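Local coordinates for competence damage-inducible protein A (Enterobacter cloacae subsp. cloacae, PDB 5VU3) that is of unknown function but belongs to the CinA (competence-damaged protein) family, some of whose members hydrolyse the amide of nicotinamide mononucleotide, at residues A[12-15]-A[16-20]; A[74-77]-A[78-81]; A[85-88]-A[89-92]; A[122-125]-A[126-129]. All blocks are in the same frame, centred on the assembly; numbering follows the deposited sequence.

Contact 1 of 4, residues A[12-15]-A[16-20]; sequences ITVA and ELTKK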
# COMPACT_ATOMS: atom_id res chain seq x y z
N ILE A 12 -5.64 7.36 -21.51
CA ILE A 12 -5.07 6.07 -21.12
C ILE A 12 -5.50 5.79 -19.68
O ILE A 12 -5.22 6.59 -18.79
CB ILE A 12 -3.54 6.07 -21.26
CG1 ILE A 12 -3.13 6.73 -22.58
CG2 ILE A 12 -2.98 4.66 -21.17
CD1 ILE A 12 -1.62 6.79 -22.78
N THR A 13 -6.15 4.65 -19.45
CA THR A 13 -6.55 4.30 -18.10
C THR A 13 -5.34 3.85 -17.28
O THR A 13 -4.29 3.50 -17.82
CB THR A 13 -7.59 3.18 -18.09
OG1 THR A 13 -6.97 1.96 -18.53
CG2 THR A 13 -8.78 3.51 -18.99
N VAL A 14 -5.53 3.82 -15.96
CA VAL A 14 -4.49 3.31 -15.06
C VAL A 14 -4.14 1.87 -15.42
O VAL A 14 -2.96 1.49 -15.46
CB VAL A 14 -4.95 3.45 -13.59
CG1 VAL A 14 -4.11 2.57 -12.67
CG2 VAL A 14 -4.86 4.89 -13.16
N ALA A 15 -5.15 1.05 -15.75
CA ALA A 15 -4.90 -0.34 -16.13
C ALA A 15 -4.10 -0.43 -17.42
O ALA A 15 -3.21 -1.29 -17.55
CB ALA A 15 -6.22 -1.10 -16.26
N GLU A 16 -4.40 0.43 -18.39
CA GLU A 16 -3.58 0.46 -19.60
C GLU A 16 -2.15 0.86 -19.29
O GLU A 16 -1.20 0.33 -19.88
CB GLU A 16 -4.20 1.44 -20.60
CG GLU A 16 -5.42 0.93 -21.35
CD GLU A 16 -5.97 1.96 -22.31
OE1 GLU A 16 -5.83 1.76 -23.53
OE2 GLU A 16 -6.54 2.98 -21.83
N LEU A 17 -1.98 1.82 -18.38
CA LEU A 17 -0.65 2.30 -18.01
C LEU A 17 0.16 1.23 -17.28
O LEU A 17 1.36 1.07 -17.53
CB LEU A 17 -0.77 3.56 -17.15
CG LEU A 17 -1.22 4.84 -17.83
CD1 LEU A 17 -1.42 5.95 -16.78
CD2 LEU A 17 -0.19 5.28 -18.87
N THR A 18 -0.48 0.51 -16.35
CA THR A 18 0.28 -0.51 -15.63
C THR A 18 0.63 -1.68 -16.54
O THR A 18 1.68 -2.31 -16.37
CB THR A 18 -0.49 -0.99 -14.39
OG1 THR A 18 -1.74 -1.59 -14.76
CG2 THR A 18 -0.73 0.18 -13.42
N LYS A 19 -0.21 -1.97 -17.54
CA LYS A 19 0.17 -2.96 -18.55
C LYS A 19 1.36 -2.47 -19.36
O LYS A 19 2.32 -3.23 -19.59
CB LYS A 19 -1.02 -3.26 -19.46
CG LYS A 19 -0.74 -4.33 -20.50
CD LYS A 19 -2.01 -4.64 -21.28
CE LYS A 19 -1.80 -5.80 -22.24
NZ LYS A 19 -3.04 -6.03 -23.04
N LYS A 20 1.33 -1.21 -19.80
CA LYS A 20 2.47 -0.65 -20.53
C LYS A 20 3.73 -0.68 -19.67
O LYS A 20 4.81 -1.05 -20.14
CB LYS A 20 2.16 0.79 -20.95
CG LYS A 20 1.45 0.96 -22.28
CD LYS A 20 0.74 2.30 -22.32
CE LYS A 20 0.75 2.92 -23.71
NZ LYS A 20 1.92 3.83 -23.90
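Thr13 and Glu16 face each other across the first turn of helix 14-28 as a capping box, each side chain taking a backbone N-H of the other residue. Glu16 N points at Thr13 OG1 over 3.0 Å, and Thr13 N returns the favour to Glu16 OE2 at 2.9 Å, in a nearly straight bond (171°). OE2 is met on its anti side, with the donor somewhat out of the carboxylate plane. Thr13 OG1 lies between its own backbone N and carbonyl carbon (chi1 68°), where it can face the start of the helix. A second, weak bond of 3.5 Å runs from Thr13 OG1 to Glu16 OE2.

From here the regular pattern takes over: Thr13 O accepts from Leu17 N, Val14 O from Thr18 N and Ala15 O from Lys19 N. The hydroxyl of Thr18 is bound outside the turn, to Glu50. Val14, Leu17 and Thr18 lean on helix 149-167, where His158 bonds to Ile12 O. Beside the box, Ile12 lays its CG2 methyl against the first turn and meets two side chains at about a right angle: CG2 sits 3.5 Å from Glu16 CB and 3.7 Å from Leu17 CD2.

Contact 2 of 4, residues A[74-77]-A[78-81]; sequences GVSP and ETLA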
# COMPACT_ATOMS: atom_id res chain seq x y z
N GLY A 74 14.59 7.53 6.41
CA GLY A 74 15.77 8.35 6.61
C GLY A 74 15.68 9.74 6.03
O GLY A 74 16.70 10.34 5.69
N VAL A 75 14.46 10.27 5.89
CA VAL A 75 14.30 11.65 5.47
C VAL A 75 14.89 12.56 6.54
O VAL A 75 14.63 12.39 7.74
CB VAL A 75 12.82 11.96 5.21
CG1 VAL A 75 12.61 13.47 5.02
CG2 VAL A 75 12.32 11.17 3.99
N SER A 76 15.69 13.53 6.12
CA SER A 76 16.38 14.41 7.05
C SER A 76 15.38 15.34 7.75
O SER A 76 14.54 15.95 7.09
CB SER A 76 17.43 15.24 6.31
OG SER A 76 17.83 16.34 7.10
N PRO A 77 15.46 15.47 9.08
CA PRO A 77 14.59 16.44 9.76
C PRO A 77 14.78 17.87 9.28
O PRO A 77 13.82 18.65 9.26
CB PRO A 77 14.97 16.28 11.24
CG PRO A 77 15.63 14.93 11.33
CD PRO A 77 16.33 14.74 10.02
N GLU A 78 16.01 18.25 8.89
CA GLU A 78 16.22 19.59 8.38
C GLU A 78 15.62 19.77 6.99
O GLU A 78 15.20 20.88 6.64
CB GLU A 78 17.71 19.92 8.36
CG GLU A 78 18.02 21.38 8.03
CD GLU A 78 17.36 22.36 9.00
OE1 GLU A 78 17.23 22.03 10.20
OE2 GLU A 78 16.99 23.47 8.57
N THR A 79 15.56 18.70 6.19
CA THR A 79 14.80 18.77 4.95
C THR A 79 13.33 19.08 5.23
O THR A 79 12.74 19.97 4.61
CB THR A 79 14.93 17.47 4.16
OG1 THR A 79 16.27 17.34 3.67
CG2 THR A 79 13.97 17.45 2.98
N LEU A 80 12.74 18.36 6.19
CA LEU A 80 11.35 18.63 6.55
C LEU A 80 11.19 20.01 7.16
O LEU A 80 10.15 20.65 6.96
CB LEU A 80 10.85 17.55 7.51
CG LEU A 80 10.79 16.14 6.91
CD1 LEU A 80 10.55 15.12 8.00
CD2 LEU A 80 9.71 16.05 5.86
N ALA A 81 12.19 20.48 7.90
CA ALA A 81 12.08 21.80 8.52
C ALA A 81 12.10 22.90 7.48
O ALA A 81 11.32 23.86 7.56
CB ALA A 81 13.20 22.00 9.54
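Leu80 reaches back along its own chain to Val75, five residues earlier, and the two side chains meet at about a right angle. Its CB starts over the backbone, 3.6 Å from Pro77 O. With chi1 at -65°, CG lies opposite the carbonyl carbon and beside the backbone N, which turns the branch point toward the residues that precede the helix. There CG touches Val75 CG1 at 3.7 Å. The two methyls, CD1 and CD2, then straddle the same Val75 CG1, each 4.0 Å from it, so a single methyl of the valine is received by the whole fork of the leucine. Val75 can offer that methyl because CG1 stands opposite its own backbone N (chi1 170°).

Between these two apolar residues sits the N-cap of helix 77-83. Ser76 turns OG toward the N-H groups of Glu78 and Thr79, but its bonds to them are weak: Thr79 N lies 3.4 Å from Ser76 OG, and Glu78 N approaches the same oxygen at a poorer angle. Firmer are the main-chain bonds, Leu80 N to Ser76 O at 3.1 Å and Ala81 N to Pro77 O at 2.8 Å. Pro77 occupies the first helical turn, where its lack of an N-H costs no helical bond. The hydroxyl of Thr79 turns to Glu93 of helix 88-101, whose carboxylate also accepts from Ser76 N. Leu80 also lies against Asp66 and Glu70 of helix 66-73 and Thr90 of helix 88-101.

Contact 3 of 4, residues A[85-88]-A[89-92]; sequences AVSE and QTVT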
# COMPACT_ATOMS: atom_id res chain seq x y z
N ALA A 85 7.20 18.12 4.25
CA ALA A 85 7.10 16.82 3.60
C ALA A 85 6.60 16.93 2.18
O ALA A 85 6.90 16.06 1.35
CB ALA A 85 6.19 15.89 4.41
N VAL A 86 5.85 17.99 1.88
CA VAL A 86 5.29 18.18 0.53
C VAL A 86 6.26 19.11 -0.19
O VAL A 86 6.08 20.33 -0.26
CB VAL A 86 3.86 18.72 0.57
CG1 VAL A 86 3.35 19.02 -0.85
CG2 VAL A 86 2.96 17.73 1.27
N SER A 87 7.32 18.51 -0.72
CA SER A 87 8.34 19.25 -1.45
C SER A 87 9.10 18.27 -2.33
O SER A 87 9.11 17.06 -2.08
CB SER A 87 9.31 19.96 -0.49
OG SER A 87 10.06 19.00 0.23
N GLU A 88 9.73 18.81 -3.37
CA GLU A 88 10.53 17.96 -4.24
C GLU A 88 11.76 17.42 -3.50
O GLU A 88 12.24 16.32 -3.80
CB GLU A 88 10.92 18.71 -5.51
CG GLU A 88 9.70 19.00 -6.38
CD GLU A 88 9.99 19.91 -7.54
OE1 GLU A 88 10.06 21.14 -7.33
OE2 GLU A 88 10.15 19.40 -8.67
N GLN A 89 12.25 18.17 -2.51
CA GLN A 89 13.37 17.70 -1.71
C GLN A 89 13.00 16.45 -0.93
O GLN A 89 13.76 15.47 -0.89
CB GLN A 89 13.85 18.80 -0.76
CG GLN A 89 14.56 19.97 -1.45
CD GLN A 89 13.61 21.04 -1.96
OE1 GLN A 89 12.38 20.87 -1.94
NE2 GLN A 89 14.17 22.16 -2.42
N THR A 90 11.82 16.44 -0.31
CA THR A 90 11.43 15.29 0.51
C THR A 90 11.18 14.06 -0.34
O THR A 90 11.61 12.96 0.02
CB THR A 90 10.21 15.64 1.37
OG1 THR A 90 10.59 16.59 2.37
CG2 THR A 90 9.67 14.40 2.06
N VAL A 91 10.50 14.20 -1.49
CA VAL A 91 10.22 13.01 -2.28
C VAL A 91 11.49 12.47 -2.92
O VAL A 91 11.61 11.27 -3.16
CB VAL A 91 9.14 13.28 -3.34
CG1 VAL A 91 7.77 13.40 -2.67
CG2 VAL A 91 9.47 14.50 -4.18
N THR A 92 12.47 13.34 -3.20
CA THR A 92 13.77 12.85 -3.65
C THR A 92 14.37 11.90 -2.63
O THR A 92 14.85 10.81 -2.98
CB THR A 92 14.72 14.03 -3.91
OG1 THR A 92 14.25 14.77 -5.04
CG2 THR A 92 16.13 13.51 -4.21
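Gln89 opens residues 89-92 by bending back over the cap: with chi2 at 86°, the chain folds so that OE1 comes within 3.5 Å of Ser87 CB. This is a contact with carbon, made beside the N-cap of helix 88-101.

Thr90 comes next, and its backbone N is the one the cap serves. Ser87 OG accepts from Thr90 N at 3.2 Å, while a weak, strongly bent bond runs from the same N-H to Ser87 O. Both hydroxyls, Ser87 OG and Thr90 OG1, are bonded to Thr84 O just upstream, which ties the cap to the start of the loop, just after helix 77-83. The methyl of Thr90 also faces Ala85, with CG2 3.3 Å from Ala85 O; that carbonyl is itself bonded to Ser111 of strand 106-112.

Val91 gives the first regular helical bond, from its N to Ser87 O at 3.2 Å. With chi1 at -73°, CG1 is anti to the carbonyl carbon and CG2 falls between the backbone N and that carbon, over the start of the helix and 3.3 Å from Glu88 O, while the side chain packs on Ala109 and Ser111.

Thr92 ends the range with two bonds to one acceptor. Glu88 O receives Thr92 N at 3.0 Å and Thr92 OG1 at 2.8 Å, the two donors reaching it from opposite faces of the carbonyl plane. With its hydroxyl proton spent on the turn before, Thr92 adds a side-chain bond to the helix's own, and Glu88 O, gripped twice, is probably fixed more firmly than by the helical bond alone.

Contact 4 of 4, residues A[122-125]-A[126-129]; sequences GTAA and GTVC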
# COMPACT_ATOMS: atom_id res chain seq x y z
N GLY A 122 0.09 26.89 4.79
CA GLY A 122 -0.83 27.49 3.84
C GLY A 122 -0.86 26.85 2.47
O GLY A 122 -1.68 27.26 1.64
N THR A 123 -0.00 25.86 2.21
CA THR A 123 0.01 25.18 0.92
C THR A 123 -1.37 24.62 0.60
O THR A 123 -2.00 23.98 1.45
CB THR A 123 1.04 24.05 0.92
OG1 THR A 123 2.35 24.60 1.06
CG2 THR A 123 0.96 23.24 -0.38
N ALA A 124 -1.84 24.86 -0.62
CA ALA A 124 -3.20 24.51 -1.00
C ALA A 124 -3.42 23.00 -1.01
O ALA A 124 -2.57 22.23 -1.47
CB ALA A 124 -3.52 25.07 -2.39
N ALA A 125 -4.58 22.59 -0.51
CA ALA A 125 -5.02 21.21 -0.70
C ALA A 125 -4.99 20.88 -2.19
O ALA A 125 -5.29 21.73 -3.03
CB ALA A 125 -6.43 21.02 -0.14
N GLY A 126 -4.59 19.65 -2.51
CA GLY A 126 -4.42 19.25 -3.89
C GLY A 126 -3.01 19.40 -4.43
O GLY A 126 -2.75 19.00 -5.56
N THR A 127 -2.10 19.99 -3.65
CA THR A 127 -0.70 20.12 -4.05
C THR A 127 0.02 18.81 -3.77
O THR A 127 0.04 18.36 -2.62
CB THR A 127 -0.02 21.25 -3.29
OG1 THR A 127 -0.76 22.47 -3.46
CG2 THR A 127 1.40 21.43 -3.81
N VAL A 128 0.62 18.21 -4.79
CA VAL A 128 1.30 16.93 -4.65
C VAL A 128 2.66 16.99 -5.34
O VAL A 128 2.75 17.44 -6.48
CB VAL A 128 0.45 15.78 -5.23
CG1 VAL A 128 1.09 14.44 -4.93
CG2 VAL A 128 -0.99 15.82 -4.68
N CYS A 129 3.70 16.51 -4.66
CA CYS A 129 5.02 16.37 -5.27
C CYS A 129 5.33 14.91 -5.60
O CYS A 129 4.88 13.98 -4.91
CB CYS A 129 6.13 16.94 -4.38
SG CYS A 129 5.98 18.71 -4.07
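Thr123 and Thr127 cross at about a right angle beside a type II beta turn that runs from Ala124 to Thr127 and leads the chain into strand 127-134. Methyl meets side chain here: Thr123 CG2 points at the flank of Thr127, 3.6 Å from OG1 and 3.7 Å from CB, with the two methyls a little farther apart. Thr123 holds CG2 opposite its own backbone N (chi1 -65° for OG1), and this swings the methyl across the turn while its hydroxyl goes to Asp121.

Thr127 has nearly the same chi1 (-55°), but its CB points back toward the turn, which brings the hydroxyl, lying beside its own backbone N, to Ala124 O. Both groups therefore converge on one carbonyl: Thr127 N closes the turn on Ala124 O at 3.2 Å, and Thr127 OG1 donates to the same oxygen. The two donors approach from the same face of the carbonyl plane.

Gly126 fills the third position of the turn with positive phi (94°), where a side chain would run into the carbonyl oxygen of Ala125. Backbone bonds of Gly126 with Tyr113 and Phe145, and of Thr127 with Tyr113, join the turn to its neighbours on both sides, while Thr127 also touches Arg142 and Leu144 of strand 137-144. The shorter of the two bonds on Ala124 O is the one from the hydroxyl, Thr127 OG1, at 2.7 Å.

Contacts 1, 2 and 3 all sit at the N-terminal ends of helices, yet their caps differ: a reciprocal box in contact 1, weak serine bonds in contact 2, and a serine tied to the preceding loop in contact 3. Contact 4 is instead the turn before a strand, though like contact 3 it has a threonine bonding twice to one carbonyl. Contact 2 is a surface contact; the others are partly buried. Contacts 2 and 3 touch, Leu80 CD2 packing on Ala85 CA, and contact 3 touches contact 4 through Ser87 and Cys129. Contact 1 stands apart on helix 14-28, its centre about 26 Å from the centres of contacts 3 and 4.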